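Local coordinates for SWD1-like protein (PDB 6E29) that probably serves as a WD-repeat scaffold of the COMPASS histone H3 methyltransferase complex, this chain forming its beta-propeller domain, at residues T159-A162 with L163-K166; Q167-E170 with D171-M175; V180-S184 with G185-L189. All blocks are in the same frame, centred on the assembly; numbering follows the deposited sequence.

Contact 1: residues T159-A162 with L163-K166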
loop_
_atom_site.group_PDB
_atom_site.type_symbol
_atom_site.label_atom_id
_atom_site.label_comp_id
_atom_site.label_asym_id
_atom_site.label_seq_id
_atom_site.Cartn_x
_atom_site.Cartn_y
_atom_site.Cartn_z
ATOM N N THR B 159 -33.956 8.548 6.435
ATOM C CA THR B 159 -34.312 7.258 7.011
ATOM C C THR B 159 -35.300 7.404 8.158
ATOM O O THR B 159 -35.126 8.242 9.051
ATOM C CB THR B 159 -33.047 6.533 7.465
ATOM O OG1 THR B 159 -32.171 6.387 6.343
ATOM C CG2 THR B 159 -33.383 5.169 8.057
ATOM N N ASP B 160 -36.357 6.594 8.126
ATOM C CA ASP B 160 -37.290 6.588 9.240
ATOM C C ASP B 160 -36.568 6.337 10.562
ATOM O O ASP B 160 -35.633 5.520 10.629
ATOM C CB ASP B 160 -38.370 5.528 9.022
ATOM C CG ASP B 160 -39.547 5.739 9.945
ATOM O OD1 ASP B 160 -40.532 6.388 9.531
ATOM O OD2 ASP B 160 -39.471 5.281 11.097
ATOM N N PRO B 161 -36.961 7.021 11.641
ATOM C CA PRO B 161 -36.255 6.810 12.908
ATOM C C PRO B 161 -36.221 5.359 13.352
ATOM O O PRO B 161 -35.191 4.919 13.872
ATOM C CB PRO B 161 -37.027 7.704 13.891
ATOM C CG PRO B 161 -37.638 8.761 13.052
ATOM C CD PRO B 161 -37.950 8.114 11.725
ATOM N N ALA B 162 -37.292 4.588 13.106
ATOM C CA ALA B 162 -37.315 3.182 13.501
ATOM C C ALA B 162 -36.280 2.318 12.779
ATOM O O ALA B 162 -36.016 1.201 13.218
ATOM C CB ALA B 162 -38.693 2.590 13.251
ATOM N N LEU B 163 -35.716 2.791 11.673
ATOM C CA LEU B 163 -34.764 2.038 10.865
ATOM C C LEU B 163 -33.340 2.554 11.029
ATOM O O LEU B 163 -32.372 1.920 10.544
ATOM C CB LEU B 163 -35.184 2.132 9.405
ATOM C CG LEU B 163 -34.444 1.346 8.319
ATOM C CD1 LEU B 163 -34.382 -0.123 8.659
ATOM C CD2 LEU B 163 -35.074 1.568 6.955
ATOM N N ARG B 164 -33.180 3.687 11.709
ATOM C CA ARG B 164 -31.860 4.306 11.803
ATOM C C ARG B 164 -30.853 3.414 12.524
ATOM O O ARG B 164 -29.725 3.271 12.064
ATOM C CB ARG B 164 -31.973 5.672 12.483
ATOM C CG ARG B 164 -32.089 6.783 11.447
ATOM C CD ARG B 164 -32.425 8.127 12.054
ATOM N NE ARG B 164 -33.530 8.774 11.352
ATOM C CZ ARG B 164 -34.128 9.891 11.778
ATOM N NH1 ARG B 164 -33.708 10.495 12.896
ATOM N NH2 ARG B 164 -35.132 10.421 11.082
ATOM N N GLU B 165 -31.248 2.757 13.615
ATOM C CA GLU B 165 -30.295 1.895 14.315
ATOM C C GLU B 165 -29.749 0.801 13.396
ATOM O O GLU B 165 -28.544 0.530 13.378
ATOM C CB GLU B 165 -30.959 1.281 15.558
ATOM C CG GLU B 165 -30.060 0.281 16.261
ATOM C CD GLU B 165 -30.745 -0.471 17.377
ATOM O OE1 GLU B 165 -31.718 0.065 17.958
ATOM O OE2 GLU B 165 -30.290 -1.597 17.686
ATOM N N LYS B 166 -30.621 0.147 12.629
ATOM C CA LYS B 166 -30.137 -0.978 11.840
ATOM C C LYS B 166 -29.321 -0.478 10.653
ATOM O O LYS B 166 -28.289 -1.067 10.298
ATOM C CB LYS B 166 -31.324 -1.863 11.405
ATOM C CG LYS B 166 -31.088 -2.728 10.150
ATOM C CD LYS B 166 -30.446 -4.107 10.491
ATOM C CE LYS B 166 -30.121 -4.940 9.220
ATOM N NZ LYS B 166 -29.242 -6.144 9.444
HETATM O O HOH W 1 -33.724 2.735 14.955
#
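Thr159 and Arg164 meet in a local contact at the N-terminal end of helix 161-171. This helix is carried on the connection between strands 144-147 and 176-181 of the propeller. The contact centre lies about 36 Å from the centre of the chain, and most of its residues are exposed. Asp160 is the N-cap. Its OD2 accepts from Ala162 N at 3.0 Å, on the anti side of the carboxylate. Two backbone bonds close the first turns: Leu163 N to Asp160 O at 2.9 Å, and Arg164 N to Pro161 O at 3.2 Å. A water extends the pattern, donating to Pro161 O and accepting from Glu165 N.

The side chain of Arg164 folds back along this turn, bent at chi3 (-131°). It grips Thr159 O side-on with two nitrogens, NE at 2.9 Å and NH2 at 3.0 Å. The acceptor lies in the guanidinium plane. NH2 comes in nearly along the C=O axis of Thr159, whereas NE sits above the carbonyl plane. Pro161 CG lies over one guanidinium face, displaced toward the rim, and is 3.6 Å from Arg164 NH2. Thr159 chi1 (-58°) puts CG2 opposite the backbone N, where it meets Leu163 CB at 3.8 Å, the side chains crossing at about a right angle. Thr159 OG1 makes a probable hydrogen bond to Gln167 OE1.

The paired bonds and the proline together probably restrict rotation of the guanidinium. The carboxylate of Asp160 sits where a negative charge would probably be favoured by the helix start. Thr159 O, the last carbonyl before the cap, is satisfied by a side chain.

Contact 2: residues Q167-E170 with D171-M175; sequences QAKE and DAKHM
Glu170 and Lys173 form a local salt bridge where helix 161-171 ends. The ionic part comes first. Lys173 NZ straddles the carboxylate, 3.2 Å from both Glu170 OE1 and Glu170 OE2, on their syn sides and about 20° out of plane. The two side chains lie side by side and point the same way. A bend at chi2 (-45°) turns the Glu170 carboxylate to the end of the extended Lys173 chain. Lys169 NZ joins at Glu170 OE1, 3.1 Å away, from the same face as Lys173 NZ. Lys166 also makes a salt bridge to Glu170 OE1. Lys169 NZ and Lys173 NZ stand 3.7 Å apart. With an alanine at Glu170, Lys166, Lys169 and Lys173 would probably lose their shared carboxylate, and their ammonium groups would be free to turn.

The backbone bonds mark the end of the helix. Asp171 N donates to Gln167 O at 2.9 Å, and Ala172 N to Ala168 O at 3.0 Å. Lys173 N then shortens the step, bonding to Glu170 O at 3.0 Å. A type I turn from Asp171 to His174, closed by His174 N to Asp171 O, overlaps this step. The edge of the His174 ring faces Glu170 O, with CD2 at 3.6 Å.

Asp171 makes a salt bridge to Arg154 on the loop before the helix. His174 touches Val151 and Lys194, and Met175 bonds to Thr193, leading the chain into strand 176-181.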
loop_
_atom_site.group_PDB
_atom_site.type_symbol
_atom_site.label_atom_id
_atom_site.label_comp_id
_atom_site.label_asym_id
_atom_site.label_seq_id
_atom_site.Cartn_x
_atom_site.Cartn_y
_atom_site.Cartn_z
ATOM N N GLN B 167 -29.751 0.628 10.046
ATOM C CA GLN B 167 -29.006 1.208 8.947
ATOM C C GLN B 167 -27.618 1.633 9.408
ATOM O O GLN B 167 -26.623 1.424 8.703
ATOM C CB GLN B 167 -29.757 2.403 8.382
ATOM C CG GLN B 167 -29.059 2.953 7.131
ATOM C CD GLN B 167 -29.838 4.106 6.557
ATOM O OE1 GLN B 167 -30.050 5.120 7.218
ATOM N NE2 GLN B 167 -30.273 3.952 5.319
ATOM N N ALA B 168 -27.536 2.270 10.578
ATOM C CA ALA B 168 -26.229 2.692 11.079
ATOM C C ALA B 168 -25.322 1.495 11.305
ATOM O O ALA B 168 -24.138 1.533 10.958
ATOM C CB ALA B 168 -26.400 3.484 12.374
ATOM N N LYS B 169 -25.847 0.442 11.945
ATOM C CA LYS B 169 -25.074 -0.785 12.144
ATOM C C LYS B 169 -24.540 -1.318 10.819
ATOM O O LYS B 169 -23.375 -1.736 10.726
ATOM C CB LYS B 169 -25.955 -1.835 12.833
ATOM C CG LYS B 169 -25.230 -3.116 13.273
ATOM C CD LYS B 169 -26.129 -4.003 14.207
ATOM C CE LYS B 169 -26.783 -5.157 13.409
ATOM N NZ LYS B 169 -25.874 -5.581 12.266
ATOM N N GLU B 170 -25.359 -1.277 9.767
ATOM C CA GLU B 170 -24.912 -1.790 8.471
ATOM C C GLU B 170 -23.854 -0.891 7.841
ATOM O O GLU B 170 -22.868 -1.397 7.294
ATOM C CB GLU B 170 -26.089 -1.950 7.500
ATOM C CG GLU B 170 -27.097 -3.111 7.812
ATOM C CD GLU B 170 -26.424 -4.455 8.177
ATOM O OE1 GLU B 170 -26.567 -4.903 9.354
ATOM O OE2 GLU B 170 -25.746 -5.055 7.294
ATOM N N ASP B 171 -24.075 0.434 7.858
ATOM C CA ASP B 171 -23.097 1.379 7.323
ATOM C C ASP B 171 -21.756 1.200 8.006
ATOM O O ASP B 171 -20.698 1.381 7.382
ATOM C CB ASP B 171 -23.562 2.821 7.533
ATOM C CG ASP B 171 -24.739 3.195 6.664
ATOM O OD1 ASP B 171 -25.112 2.404 5.770
ATOM O OD2 ASP B 171 -25.286 4.294 6.876
ATOM N N ALA B 172 -21.787 0.859 9.291
ATOM C CA ALA B 172 -20.563 0.703 10.070
ATOM C C ALA B 172 -19.764 -0.522 9.655
ATOM O O ALA B 172 -18.596 -0.638 10.028
ATOM C CB ALA B 172 -20.919 0.634 11.566
ATOM N N LYS B 173 -20.353 -1.447 8.905
ATOM C CA LYS B 173 -19.547 -2.560 8.434
ATOM C C LYS B 173 -18.624 -2.167 7.311
ATOM O O LYS B 173 -17.747 -2.958 6.945
ATOM C CB LYS B 173 -20.444 -3.697 7.990
ATOM C CG LYS B 173 -21.242 -4.255 9.151
ATOM C CD LYS B 173 -22.280 -5.263 8.667
ATOM C CE LYS B 173 -23.025 -5.874 9.848
ATOM N NZ LYS B 173 -24.032 -6.838 9.320
ATOM N N HIS B 174 -18.795 -0.976 6.751
ATOM C CA HIS B 174 -17.899 -0.485 5.706
ATOM C C HIS B 174 -16.674 0.113 6.369
ATOM O O HIS B 174 -16.764 1.184 6.971
ATOM C CB HIS B 174 -18.592 0.575 4.867
ATOM C CG HIS B 174 -19.736 0.067 4.073
ATOM N ND1 HIS B 174 -19.689 -0.009 2.694
ATOM C CD2 HIS B 174 -20.979 -0.350 4.438
ATOM C CE1 HIS B 174 -20.840 -0.486 2.248
ATOM N NE2 HIS B 174 -21.646 -0.687 3.285
ATOM N N MET B 175 -15.546 -0.575 6.311
ATOM C CA MET B 175 -14.360 -0.082 7.006
ATOM C C MET B 175 -13.215 0.029 6.015
ATOM O O MET B 175 -13.113 -0.774 5.082
ATOM C CB MET B 175 -13.984 -0.989 8.155
ATOM C CG MET B 175 -15.163 -1.131 9.108
ATOM S SD MET B 175 -14.762 -1.756 10.686
ATOM C CE MET B 175 -13.962 -3.303 10.207
#

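Contact 3: residues V180-S184 with G185-L189; sequences VYTAS and GDHLL
Val180 and Leu189 form an antiparallel hydrogen-bonded pair, with Val180 N to Leu189 O at 2.9 Å and Leu189 N to Val180 O at 2.8 Å. This is the beta hairpin of strands 176-181 and 187-192, in one four-stranded blade of the seven-bladed WD propeller. Thr182 N to His187 O carries the ladder to the turn. A type I turn runs from Thr182 to Gly185. Gly185 has a positive phi (88°), where a side chain would run into the carbonyl of Ser184.

Tyr181 and Leu188 form the non-hydrogen-bonded pair. Leu188 CD2 sits over the centre of the tyrosine ring, 3.5 Å from the centroid, a CH-pi contact. Both also touch Ala125 of the preceding blade, and Tyr181 OH bonds to Gln123 there. On the other side of the hairpin, Thr182 CG2 packs against His187 CB at 3.7 Å and Leu189 CD2 at 3.8 Å.

Ser184 OG, held between its backbone N and carbonyl carbon (chi1 67°), donates to Asp186 OD1 at 2.9 Å from above the carboxylate plane. It also accepts from Asp186 N. A water donates to Ser184 OG, bonds to Thr182 OG1, and lies in the imidazole plane, 2.8 Å from His187 ND1.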
loop_
_atom_site.group_PDB
_atom_site.type_symbol
_atom_site.label_atom_id
_atom_site.label_comp_id
_atom_site.label_asym_id
_atom_site.label_seq_id
_atom_site.Cartn_x
_atom_site.Cartn_y
_atom_site.Cartn_z
ATOM N N VAL B 180 -4.294 5.487 -0.332
ATOM C CA VAL B 180 -3.119 6.100 -0.966
ATOM C C VAL B 180 -3.483 7.518 -1.375
ATOM O O VAL B 180 -4.652 7.834 -1.601
ATOM C CB VAL B 180 -2.615 5.327 -2.219
ATOM C CG1 VAL B 180 -2.115 3.966 -1.843
ATOM C CG2 VAL B 180 -3.702 5.188 -3.284
ATOM N N TYR B 181 -2.469 8.377 -1.546
ATOM C CA TYR B 181 -2.761 9.707 -2.096
ATOM C C TYR B 181 -2.708 9.636 -3.614
ATOM O O TYR B 181 -1.889 8.890 -4.180
ATOM C CB TYR B 181 -1.674 10.724 -1.650
ATOM C CG TYR B 181 -1.714 11.160 -0.205
ATOM C CD1 TYR B 181 -1.071 10.429 0.786
ATOM C CD2 TYR B 181 -2.350 12.376 0.155
ATOM C CE1 TYR B 181 -1.080 10.846 2.115
ATOM C CE2 TYR B 181 -2.354 12.836 1.498
ATOM C CZ TYR B 181 -1.721 12.060 2.455
ATOM O OH TYR B 181 -1.699 12.475 3.744
ATOM N N THR B 182 -3.499 10.467 -4.277
ATOM C CA THR B 182 -3.267 10.727 -5.695
ATOM C C THR B 182 -1.944 11.494 -5.841
ATOM O O THR B 182 -1.366 11.952 -4.856
ATOM C CB THR B 182 -4.394 11.529 -6.321
ATOM O OG1 THR B 182 -4.447 12.830 -5.703
ATOM C CG2 THR B 182 -5.738 10.768 -6.186
ATOM N N ALA B 183 -1.479 11.644 -7.093
ATOM C CA ALA B 183 -0.136 12.171 -7.329
ATOM C C ALA B 183 -0.003 13.596 -6.828
ATOM O O ALA B 183 1.078 13.999 -6.363
ATOM C CB ALA B 183 0.224 12.101 -8.819
ATOM N N SER B 184 -1.078 14.382 -6.920
ATOM C CA SER B 184 -0.991 15.780 -6.503
ATOM C C SER B 184 -1.082 15.935 -5.001
ATOM O O SER B 184 -0.724 17.000 -4.480
ATOM C CB SER B 184 -2.118 16.624 -7.128
ATOM O OG SER B 184 -3.387 16.223 -6.586
ATOM N N GLY B 185 -1.638 14.933 -4.326
ATOM C CA GLY B 185 -1.922 14.994 -2.924
ATOM C C GLY B 185 -3.285 15.588 -2.588
ATOM O O GLY B 185 -3.682 15.537 -1.414
ATOM N N ASP B 186 -4.037 16.078 -3.585
ATOM C CA ASP B 186 -5.330 16.701 -3.287
ATOM C C ASP B 186 -6.440 15.702 -2.940
ATOM O O ASP B 186 -7.466 16.112 -2.372
ATOM C CB ASP B 186 -5.807 17.572 -4.461
ATOM C CG ASP B 186 -4.852 18.716 -4.786
ATOM O OD1 ASP B 186 -4.477 18.832 -5.974
ATOM O OD2 ASP B 186 -4.452 19.479 -3.867
ATOM N N HIS B 187 -6.281 14.427 -3.289
ATOM C CA HIS B 187 -7.289 13.412 -3.015
ATOM C C HIS B 187 -6.647 12.177 -2.419
ATOM O O HIS B 187 -5.448 11.917 -2.578
ATOM C CB HIS B 187 -8.048 13.014 -4.277
ATOM C CG HIS B 187 -8.838 14.140 -4.860
ATOM N ND1 HIS B 187 -8.281 15.087 -5.703
ATOM C CD2 HIS B 187 -10.118 14.520 -4.653
ATOM C CE1 HIS B 187 -9.201 15.983 -6.013
ATOM N NE2 HIS B 187 -10.323 15.664 -5.387
ATOM N N LEU B 188 -7.480 11.403 -1.756
ATOM C CA LEU B 188 -7.086 10.098 -1.288
ATOM C C LEU B 188 -7.955 9.069 -1.970
ATOM O O LEU B 188 -9.147 9.292 -2.165
ATOM C CB LEU B 188 -7.221 9.978 0.213
ATOM C CG LEU B 188 -6.226 10.894 0.944
ATOM C CD1 LEU B 188 -6.943 11.436 2.149
ATOM C CD2 LEU B 188 -4.936 10.132 1.325
ATOM N N LEU B 189 -7.357 7.945 -2.297
ATOM C CA LEU B 189 -8.080 6.804 -2.848
ATOM C C LEU B 189 -8.063 5.742 -1.775
ATOM O O LEU B 189 -6.991 5.349 -1.297
ATOM C CB LEU B 189 -7.430 6.300 -4.145
ATOM C CG LEU B 189 -7.102 7.349 -5.203
ATOM C CD1 LEU B 189 -6.435 6.678 -6.353
ATOM C CD2 LEU B 189 -8.332 8.068 -5.658
HETATM O O HOH W 2 -5.870 14.487 -6.891
HETATM O O HOH W 3 -1.710 18.475 -2.094
#

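Overall arrangement
Along the chain the three contacts come in series, and none nests in or crosses another. Contact 1 closes the first turns of helix 161-171. Contact 2 follows at once and covers the helix end and the turn after it. These two touch through Thr159 OG1 and Gln167 OE1, and their centres are 13 Å apart. Strand 176-181 then leads into contact 3, which closes the hairpin with strand 187-192. Contact 3 touches neither of the others; its nearest atoms are about 11 Å from contact 2. Together they follow the chain from the outlying helix, inserted between strands 144-147 and 176-181, into the next propeller blade.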